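Local coordinates for protein muramidase (PDB 6ZMV) that cleaves peptidoglycan as a fungal muramidase (lysozyme) of glycoside hydrolase family 25, probably hydrolysing the glycan strands of bacterial cell walls, at residues 13-17 with 44-49. Numbering follows the deposited sequence.
Sequences SVNYA and THYTGA
Tyr16 lays its ring along helix 42-51 and joins its hydroxyl to the imidazole of His45, with OH 2.6 Å from ND1 in a hydrogen bond. The bond lies near both ring planes, yet the two rings are turned 73° apart and meet edge against edge without stacking. One face of the phenol rests on helix backbone: Gly48 CA stands 3.9 Å from the ring centroid, 26° off the normal, a CH-pi contact, and Ala49 N lies over the same face, also offset toward the rim. The opposite face carries the carbonyl oxygen of Val14 from the ring's own segment. The lack of a side chain at Gly48 lets the ring lie this close to the helix backbone, since a CB there would fall only 2.2 Å from Tyr16 CE2. Thr44, His45, Gly48 and Ala49 together form the hole that Tyr16 fills as a knob. In His45, CG lies anti to the carbonyl carbon (chi1 -71°), which swings the imidazole from the helix flank toward Val14, whose CG2 comes 3.7 Å from CE1. Beneath this layer Val14 and His45 both touch Ile7 of strand 2-7, tying the loop that leads into helix 16-21, and helix 42-51, to the barrel wall of the TIM-barrel-like fold. A phenylalanine in place of Tyr16 would probably keep the packing on Gly48 but leave His45 ND1 without this partner. With NE2 bonded to Ser8 O and ND1 to the Tyr16 hydroxyl, the buried imidazole is gripped at both nitrogens, which fixes its rotation and satisfies its polar atoms.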
loop_
_atom_site.group_PDB
_atom_site.type_symbol
_atom_site.label_atom_id
_atom_site.label_comp_id
_atom_site.label_asym_id
_atom_site.label_seq_id
_atom_site.Cartn_x
_atom_site.Cartn_y
_atom_site.Cartn_z
ATOM N N SER A 13 1.128 -10.449 -16.881
ATOM C CA SER A 13 1.062 -11.894 -16.594
ATOM C C SER A 13 1.936 -12.156 -15.386
ATOM O O SER A 13 3.122 -11.792 -15.385
ATOM C CB SER A 13 1.558 -12.700 -17.778
ATOM O OG SER A 13 1.397 -14.077 -17.555
ATOM N N VAL A 14 1.393 -12.852 -14.423
ATOM C CA VAL A 14 2.128 -13.258 -13.191
ATOM C C VAL A 14 1.817 -14.731 -12.877
ATOM O O VAL A 14 0.640 -15.054 -12.845
ATOM C CB VAL A 14 1.795 -12.338 -11.999
ATOM C CG1 VAL A 14 2.418 -12.858 -10.723
ATOM C CG2 VAL A 14 2.321 -10.923 -12.223
ATOM N N ASN A 15 2.820 -15.529 -12.534
ATOM C CA ASN A 15 2.613 -16.912 -12.076
ATOM C C ASN A 15 2.412 -16.882 -10.572
ATOM O O ASN A 15 3.344 -17.043 -9.784
ATOM C CB ASN A 15 3.816 -17.747 -12.473
ATOM C CG ASN A 15 3.731 -19.218 -12.155
ATOM O OD1 ASN A 15 4.706 -19.992 -12.395
ATOM N ND2 ASN A 15 2.653 -19.599 -11.560
ATOM N N TYR A 16 1.172 -16.673 -10.173
ATOM C CA TYR A 16 0.812 -16.468 -8.763
ATOM C C TYR A 16 1.215 -17.716 -7.952
ATOM O O TYR A 16 1.710 -17.649 -6.830
ATOM C CB TYR A 16 -0.661 -16.189 -8.557
ATOM C CG TYR A 16 -1.177 -15.114 -9.479
ATOM C CD1 TYR A 16 -0.929 -13.776 -9.245
ATOM C CD2 TYR A 16 -1.856 -15.420 -10.638
ATOM C CE1 TYR A 16 -1.322 -12.786 -10.144
ATOM C CE2 TYR A 16 -2.238 -14.463 -11.575
ATOM C CZ TYR A 16 -1.927 -13.133 -11.359
ATOM O OH TYR A 16 -2.276 -12.235 -12.297
ATOM N N ALA A 17 0.898 -18.880 -8.511
ATOM C CA ALA A 17 1.182 -20.160 -7.833
ATOM C C ALA A 17 2.680 -20.374 -7.675
ATOM O O ALA A 17 3.149 -20.867 -6.632
ATOM C CB ALA A 17 0.558 -21.315 -8.556
ATOM N N THR A 44 -7.634 -9.454 -12.687
ATOM C CA THR A 44 -6.829 -10.641 -13.071
ATOM C C THR A 44 -5.883 -11.003 -11.936
ATOM O O THR A 44 -5.814 -12.182 -11.500
ATOM C CB THR A 44 -5.996 -10.405 -14.333
ATOM O OG1 THR A 44 -6.890 -10.052 -15.410
ATOM C CG2 THR A 44 -5.045 -11.522 -14.727
ATOM N N HIS A 45 -5.170 -10.047 -11.417
ATOM C CA HIS A 45 -4.208 -10.286 -10.343
ATOM C C HIS A 45 -4.911 -10.685 -9.068
ATOM O O HIS A 45 -4.460 -11.606 -8.362
ATOM C CB HIS A 45 -3.359 -9.056 -10.129
ATOM C CG HIS A 45 -2.362 -8.723 -11.171
ATOM N ND1 HIS A 45 -1.728 -9.696 -11.901
ATOM C CD2 HIS A 45 -1.854 -7.511 -11.540
ATOM C CE1 HIS A 45 -0.834 -9.104 -12.709
ATOM N NE2 HIS A 45 -0.879 -7.732 -12.511
ATOM N N TYR A 46 -5.984 -10.021 -8.711
ATOM C CA TYR A 46 -6.687 -10.317 -7.434
ATOM C C TYR A 46 -7.293 -11.698 -7.436
ATOM O O TYR A 46 -7.104 -12.442 -6.484
ATOM C CB TYR A 46 -7.749 -9.235 -7.219
ATOM C CG TYR A 46 -8.196 -8.983 -5.800
ATOM C CD1 TYR A 46 -7.575 -8.033 -5.010
ATOM C CD2 TYR A 46 -9.278 -9.640 -5.249
ATOM C CE1 TYR A 46 -8.046 -7.689 -3.762
ATOM C CE2 TYR A 46 -9.764 -9.317 -3.996
ATOM C CZ TYR A 46 -9.142 -8.342 -3.244
ATOM O OH TYR A 46 -9.622 -7.927 -2.034
ATOM N N THR A 47 -7.868 -12.113 -8.573
ATOM C CA THR A 47 -8.447 -13.472 -8.726
ATOM C C THR A 47 -7.330 -14.507 -8.678
ATOM O O THR A 47 -7.449 -15.524 -8.006
ATOM C CB THR A 47 -9.221 -13.532 -10.030
ATOM O OG1 THR A 47 -10.282 -12.581 -10.016
ATOM C CG2 THR A 47 -9.762 -14.893 -10.280
ATOM N N GLY A 48 -6.260 -14.309 -9.431
ATOM C CA GLY A 48 -5.167 -15.270 -9.478
ATOM C C GLY A 48 -4.521 -15.410 -8.129
ATOM O O GLY A 48 -4.132 -16.518 -7.713
ATOM N N ALA A 49 -4.328 -14.295 -7.440
ATOM C CA ALA A 49 -3.731 -14.316 -6.101
ATOM C C ALA A 49 -4.612 -15.103 -5.156
ATOM O O ALA A 49 -4.081 -15.922 -4.360
ATOM C CB ALA A 49 -3.518 -12.934 -5.550
#